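Local coordinates for protein FMN Adenylyltransferase (Candida glabrata, PDB 3FWK) that transfers the adenylyl group of ATP to FMN, the last step of FAD biosynthesis, as a eukaryotic FMN adenylyltransferase with a Rossmann-like fold, at residues 114-126 with 217-231. Numbering follows the deposited sequence.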
loop_
_atom_site.group_PDB
_atom_site.type_symbol
_atom_site.label_atom_id
_atom_site.label_comp_id
_atom_site.label_asym_id
_atom_site.label_seq_id
_atom_site.Cartn_x
_atom_site.Cartn_y
_atom_site.Cartn_z
ATOM N N HIS A 114 5.060 13.847 6.900
ATOM C CA HIS A 114 6.390 14.262 7.377
ATOM C C HIS A 114 6.953 15.274 6.423
ATOM O O HIS A 114 6.618 15.271 5.217
ATOM C CB HIS A 114 7.357 13.056 7.425
ATOM C CG HIS A 114 6.878 11.939 8.293
ATOM N ND1 HIS A 114 6.081 10.913 7.827
ATOM C CD2 HIS A 114 7.048 11.710 9.609
ATOM C CE1 HIS A 114 5.804 10.085 8.820
ATOM N NE2 HIS A 114 6.372 10.549 9.916
ATOM N N ASP A 115 7.874 16.091 6.927
ATOM C CA ASP A 115 8.391 17.170 6.112
ATOM C C ASP A 115 9.365 16.688 5.037
ATOM O O ASP A 115 9.696 17.453 4.161
ATOM C CB ASP A 115 8.987 18.266 6.972
ATOM C CG ASP A 115 10.211 17.852 7.679
ATOM O OD1 ASP A 115 10.956 16.927 7.433
ATOM O OD2 ASP A 115 10.509 18.608 8.652
ATOM N N ASP A 116 9.757 15.416 5.087
ATOM C CA ASP A 116 10.742 14.859 4.169
ATOM C C ASP A 116 10.147 13.752 3.295
ATOM O O ASP A 116 10.858 12.890 2.786
ATOM C CB ASP A 116 11.995 14.403 4.918
ATOM C CG ASP A 116 11.723 13.330 5.953
ATOM O OD1 ASP A 116 10.533 12.949 6.156
ATOM O OD2 ASP A 116 12.722 12.836 6.572
ATOM N N THR A 117 8.840 13.817 3.089
ATOM C CA THR A 117 8.121 12.867 2.198
ATOM C C THR A 117 8.372 13.235 0.734
ATOM O O THR A 117 8.410 14.412 0.385
ATOM C CB THR A 117 6.619 12.953 2.495
ATOM O OG1 THR A 117 6.390 12.724 3.897
ATOM C CG2 THR A 117 5.807 11.953 1.711
ATOM N N PHE A 118 8.489 12.251 -0.141
ATOM C CA PHE A 118 8.573 12.510 -1.568
ATOM C C PHE A 118 7.330 13.256 -2.053
ATOM O O PHE A 118 6.184 12.879 -1.746
ATOM C CB PHE A 118 8.633 11.191 -2.372
ATOM C CG PHE A 118 10.002 10.579 -2.437
ATOM C CD1 PHE A 118 10.890 10.946 -3.442
ATOM C CD2 PHE A 118 10.394 9.641 -1.474
ATOM C CE1 PHE A 118 12.154 10.405 -3.508
ATOM C CE2 PHE A 118 11.688 9.076 -1.551
ATOM C CZ PHE A 118 12.558 9.483 -2.538
ATOM N N LYS A 119 7.542 14.265 -2.901
ATOM C CA LYS A 119 6.420 15.002 -3.497
ATOM C C LYS A 119 5.492 14.042 -4.274
ATOM O O LYS A 119 4.276 14.180 -4.242
ATOM C CB LYS A 119 6.940 16.070 -4.443
ATOM C CG LYS A 119 5.855 16.922 -5.043
ATOM C CD LYS A 119 5.066 17.702 -3.972
ATOM C CE LYS A 119 4.306 18.885 -4.543
ATOM N NZ LYS A 119 4.035 19.891 -3.415
ATOM N N THR A 120 6.067 13.082 -5.004
ATOM C CA THR A 120 5.236 12.190 -5.816
ATOM C C THR A 120 4.315 11.384 -4.891
ATOM O O THR A 120 3.179 11.072 -5.249
ATOM C CB THR A 120 6.095 11.233 -6.638
ATOM O OG1 THR A 120 6.875 11.969 -7.567
ATOM C CG2 THR A 120 5.219 10.284 -7.443
ATOM N N LEU A 121 4.825 10.980 -3.715
ATOM C CA LEU A 121 4.007 10.268 -2.763
ATOM C C LEU A 121 2.880 11.159 -2.202
ATOM O O LEU A 121 1.741 10.703 -2.095
ATOM C CB LEU A 121 4.881 9.690 -1.655
ATOM C CG LEU A 121 4.233 8.685 -0.741
ATOM C CD1 LEU A 121 3.566 7.515 -1.483
ATOM C CD2 LEU A 121 5.307 8.141 0.178
ATOM N N GLU A 122 3.188 12.422 -1.835
ATOM C CA GLU A 122 2.120 13.354 -1.437
ATOM C C GLU A 122 1.056 13.443 -2.514
ATOM O O GLU A 122 -0.158 13.385 -2.235
ATOM C CB GLU A 122 2.697 14.754 -1.154
ATOM C CG GLU A 122 3.717 14.831 -0.024
ATOM C CD GLU A 122 3.147 14.776 1.352
ATOM O OE1 GLU A 122 1.922 14.655 1.547
ATOM O OE2 GLU A 122 3.977 14.917 2.291
ATOM N N ASN A 123 1.494 13.616 -3.777
ATOM C CA ASN A 123 0.560 13.721 -4.890
ATOM C C ASN A 123 -0.304 12.453 -4.956
ATOM O O ASN A 123 -1.519 12.525 -5.161
ATOM C CB ASN A 123 1.291 13.864 -6.209
ATOM C CG ASN A 123 1.966 15.199 -6.411
ATOM O OD1 ASN A 123 1.685 16.176 -5.702
ATOM N ND2 ASN A 123 2.849 15.260 -7.409
ATOM N N PHE A 124 0.334 11.294 -4.806
ATOM C CA PHE A 124 -0.365 10.033 -4.958
ATOM C C PHE A 124 -1.397 9.821 -3.850
ATOM O O PHE A 124 -2.491 9.291 -4.094
ATOM C CB PHE A 124 0.642 8.908 -4.971
ATOM C CG PHE A 124 -0.009 7.568 -5.191
ATOM C CD1 PHE A 124 -0.577 7.274 -6.426
ATOM C CD2 PHE A 124 -0.114 6.640 -4.166
ATOM C CE1 PHE A 124 -1.200 6.050 -6.664
ATOM C CE2 PHE A 124 -0.786 5.410 -4.382
ATOM C CZ PHE A 124 -1.319 5.142 -5.641
ATOM N N ILE A 125 -1.065 10.229 -2.621
ATOM C CA ILE A 125 -2.037 10.126 -1.515
ATOM C C ILE A 125 -3.264 10.985 -1.816
ATOM O O ILE A 125 -4.398 10.561 -1.604
ATOM C CB ILE A 125 -1.374 10.504 -0.191
ATOM C CG1 ILE A 125 -0.318 9.429 0.173
ATOM C CG2 ILE A 125 -2.427 10.687 0.896
ATOM C CD1 ILE A 125 0.644 9.867 1.280
ATOM N N GLU A 126 -3.044 12.187 -2.332
ATOM C CA GLU A 126 -4.186 13.061 -2.685
ATOM C C GLU A 126 -5.019 12.455 -3.825
ATOM O O GLU A 126 -6.257 12.434 -3.761
ATOM C CB GLU A 126 -3.621 14.425 -3.067
ATOM C CG GLU A 126 -3.032 15.103 -1.837
ATOM C CD GLU A 126 -2.000 16.200 -2.131
ATOM O OE1 GLU A 126 -1.885 16.640 -3.293
ATOM O OE2 GLU A 126 -1.263 16.585 -1.188
ATOM N N CYS A 217 1.876 4.462 -6.927
ATOM C CA CYS A 217 2.867 5.533 -6.861
ATOM C C CYS A 217 3.946 5.318 -7.906
ATOM O O CYS A 217 4.641 4.288 -7.872
ATOM C CB CYS A 217 3.469 5.605 -5.491
ATOM S SG CYS A 217 4.675 6.983 -5.344
ATOM N N GLU A 218 4.113 6.256 -8.843
ATOM C CA GLU A 218 4.934 5.951 -9.994
ATOM C C GLU A 218 6.428 5.987 -9.710
ATOM O O GLU A 218 7.230 5.606 -10.560
ATOM C CB GLU A 218 4.516 6.784 -11.237
ATOM C CG GLU A 218 3.298 6.201 -11.973
ATOM C CD GLU A 218 3.619 4.870 -12.654
ATOM O OE1 GLU A 218 3.023 3.866 -12.267
ATOM O OE2 GLU A 218 4.495 4.826 -13.545
ATOM N N LEU A 219 6.838 6.349 -8.486
ATOM C CA LEU A 219 8.244 6.151 -8.122
ATOM C C LEU A 219 8.711 4.699 -8.301
ATOM O O LEU A 219 9.865 4.466 -8.647
ATOM C CB LEU A 219 8.516 6.625 -6.686
ATOM C CG LEU A 219 8.401 8.146 -6.517
ATOM C CD1 LEU A 219 8.496 8.494 -5.028
ATOM C CD2 LEU A 219 9.447 8.915 -7.364
ATOM N N TYR A 220 7.841 3.718 -8.034
ATOM C CA TYR A 220 8.276 2.318 -8.183
ATOM C C TYR A 220 8.713 2.029 -9.603
ATOM O O TYR A 220 9.652 1.249 -9.829
ATOM C CB TYR A 220 7.149 1.367 -7.753
ATOM C CG TYR A 220 6.750 1.527 -6.311
ATOM C CD1 TYR A 220 7.687 1.390 -5.278
ATOM C CD2 TYR A 220 5.421 1.852 -5.978
ATOM C CE1 TYR A 220 7.291 1.558 -3.938
ATOM C CE2 TYR A 220 5.027 1.994 -4.644
ATOM C CZ TYR A 220 5.949 1.854 -3.661
ATOM O OH TYR A 220 5.520 2.039 -2.367
ATOM N N ARG A 221 8.079 2.668 -10.592
ATOM C CA ARG A 221 8.433 2.480 -11.994
ATOM C C ARG A 221 9.892 2.849 -12.279
ATOM O O ARG A 221 10.459 2.362 -13.241
ATOM C CB ARG A 221 7.443 3.283 -12.865
ATOM C CG ARG A 221 7.743 3.265 -14.360
ATOM C CD ARG A 221 7.489 1.850 -14.982
ATOM N NE ARG A 221 7.840 1.871 -16.412
ATOM C CZ ARG A 221 9.077 1.735 -16.875
ATOM N NH1 ARG A 221 10.104 1.483 -16.057
ATOM N NH2 ARG A 221 9.301 1.824 -18.180
ATOM N N TYR A 222 10.434 3.772 -11.495
ATOM C CA TYR A 222 11.771 4.297 -11.708
ATOM C C TYR A 222 12.844 3.570 -10.908
ATOM O O TYR A 222 14.009 3.974 -10.921
ATOM C CB TYR A 222 11.794 5.805 -11.418
ATOM C CG TYR A 222 11.066 6.603 -12.507
ATOM C CD1 TYR A 222 11.789 7.258 -13.494
ATOM C CD2 TYR A 222 9.687 6.708 -12.530
ATOM C CE1 TYR A 222 11.152 7.965 -14.521
ATOM C CE2 TYR A 222 9.032 7.396 -13.552
ATOM C CZ TYR A 222 9.773 8.026 -14.539
ATOM O OH TYR A 222 9.143 8.708 -15.553
ATOM N N GLY A 223 12.485 2.467 -10.238
ATOM C CA GLY A 223 13.506 1.625 -9.580
ATOM C C GLY A 223 13.483 1.687 -8.071
ATOM O O GLY A 223 14.269 0.990 -7.424
ATOM N N PHE A 224 12.605 2.501 -7.482
ATOM C CA PHE A 224 12.453 2.476 -6.033
ATOM C C PHE A 224 11.723 1.210 -5.634
ATOM O O PHE A 224 10.757 0.792 -6.299
ATOM C CB PHE A 224 11.657 3.707 -5.571
ATOM C CG PHE A 224 12.425 4.974 -5.733
ATOM C CD1 PHE A 224 13.266 5.409 -4.721
ATOM C CD2 PHE A 224 12.342 5.752 -6.886
ATOM C CE1 PHE A 224 13.956 6.606 -4.858
ATOM C CE2 PHE A 224 13.068 6.906 -7.046
ATOM C CZ PHE A 224 13.858 7.354 -6.019
ATOM N N THR A 225 12.159 0.610 -4.516
ATOM C CA THR A 225 11.448 -0.513 -3.932
ATOM C C THR A 225 10.879 -0.216 -2.566
ATOM O O THR A 225 10.059 -0.976 -2.066
ATOM C CB THR A 225 12.373 -1.749 -3.842
ATOM O OG1 THR A 225 13.543 -1.422 -3.080
ATOM C CG2 THR A 225 12.788 -2.205 -5.226
ATOM N N SER A 226 11.318 0.872 -1.954
ATOM C CA SER A 226 10.808 1.266 -0.654
ATOM C C SER A 226 10.935 2.743 -0.483
ATOM O O SER A 226 12.075 3.262 -0.545
ATOM C CB SER A 226 11.664 0.633 0.483
ATOM O OG SER A 226 11.252 1.033 1.772
ATOM N N LEU A 227 9.798 3.403 -0.221
ATOM C CA LEU A 227 9.729 4.854 -0.231
ATOM C C LEU A 227 9.956 5.337 1.194
ATOM O O LEU A 227 9.053 5.429 2.003
ATOM C CB LEU A 227 8.388 5.319 -0.789
ATOM C CG LEU A 227 8.116 4.798 -2.213
ATOM C CD1 LEU A 227 6.730 5.258 -2.682
ATOM C CD2 LEU A 227 9.198 5.156 -3.224
ATOM N N GLY A 228 11.208 5.557 1.545
ATOM C CA GLY A 228 11.532 6.196 2.788
ATOM C C GLY A 228 11.525 7.700 2.512
ATOM O O GLY A 228 10.848 8.197 1.599
ATOM N N ASN A 229 12.366 8.416 3.199
ATOM C CA ASN A 229 12.356 9.851 3.064
ATOM C C ASN A 229 13.240 10.324 1.898
ATOM O O ASN A 229 14.049 9.563 1.330
ATOM C CB ASN A 229 12.718 10.505 4.392
ATOM C CG ASN A 229 14.123 10.236 4.799
ATOM O OD1 ASN A 229 15.055 10.506 4.055
ATOM N ND2 ASN A 229 14.294 9.709 6.010
ATOM N N VAL A 230 13.083 11.601 1.540
ATOM C CA VAL A 230 13.787 12.116 0.354
ATOM C C VAL A 230 15.273 12.179 0.526
ATOM O O VAL A 230 16.009 12.117 -0.479
ATOM C CB VAL A 230 13.287 13.527 -0.072
ATOM C CG1 VAL A 230 11.896 13.454 -0.522
ATOM C CG2 VAL A 230 13.459 14.592 1.050
ATOM N N GLU A 231 15.741 12.343 1.764
ATOM C CA GLU A 231 17.164 12.503 2.000
ATOM C C GLU A 231 17.911 11.178 1.946
ATOM O O GLU A 231 19.085 11.172 1.600
ATOM C CB GLU A 231 17.453 13.313 3.296
ATOM C CG GLU A 231 17.037 12.782 4.696
ATOM C CD GLU A 231 15.601 13.114 5.098
ATOM O OE1 GLU A 231 15.351 13.105 6.348
ATOM O OE2 GLU A 231 14.784 13.436 4.202
HETATM O O HOH W 1 8.513 9.664 1.309
#
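The ring of Phe118, the N-cap residue of helix 119-131, is sandwiched between two aliphatic side chains of segment 217-231. Val230 CG1 makes a CH-pi contact with one face, 4.0 Å from the centroid of the Phe118 ring, and Leu219 CD1 makes another over the opposite face. Gly228 O comes to the ring edge near its plane, and the Phe224 ring meets Phe118 obliquely, their planes 70° apart. Deeper along the helix, the beta-branched end of Thr120 meets Leu219 CG with its CB and CG2. With chi1 at -177°, the side chain of Phe124 swings its ring across to the backbone of Cys217, whose N sits above the ring centre and whose CB makes a CH-pi contact with the same ring. Cys217 SG passes obliquely by the Phe124 ring and touches Thr120 CG2 (3.9 Å) and Leu121 CD1.

Polar links lie just before the helix and at its N-cap. Val230 N donates to Asp116 O (2.9 Å), and one water bridges Phe118 N and Gly228 O. The placement of the Glu231 carboxylate beside Asp116 is doubtful.

Helix 275-282 borders the contact, touching Phe118 and Val230 through Lys280, while its Asp277 hydrogen-bonds Thr120 OG1. The loop 217-231, following helix 202-212, thus packs on the N-terminal turns of helix 119-131, the helix of a beta-alpha-beta crossover between the parallel strands 107-111 and 134-138 of the Rossmann-like sheet.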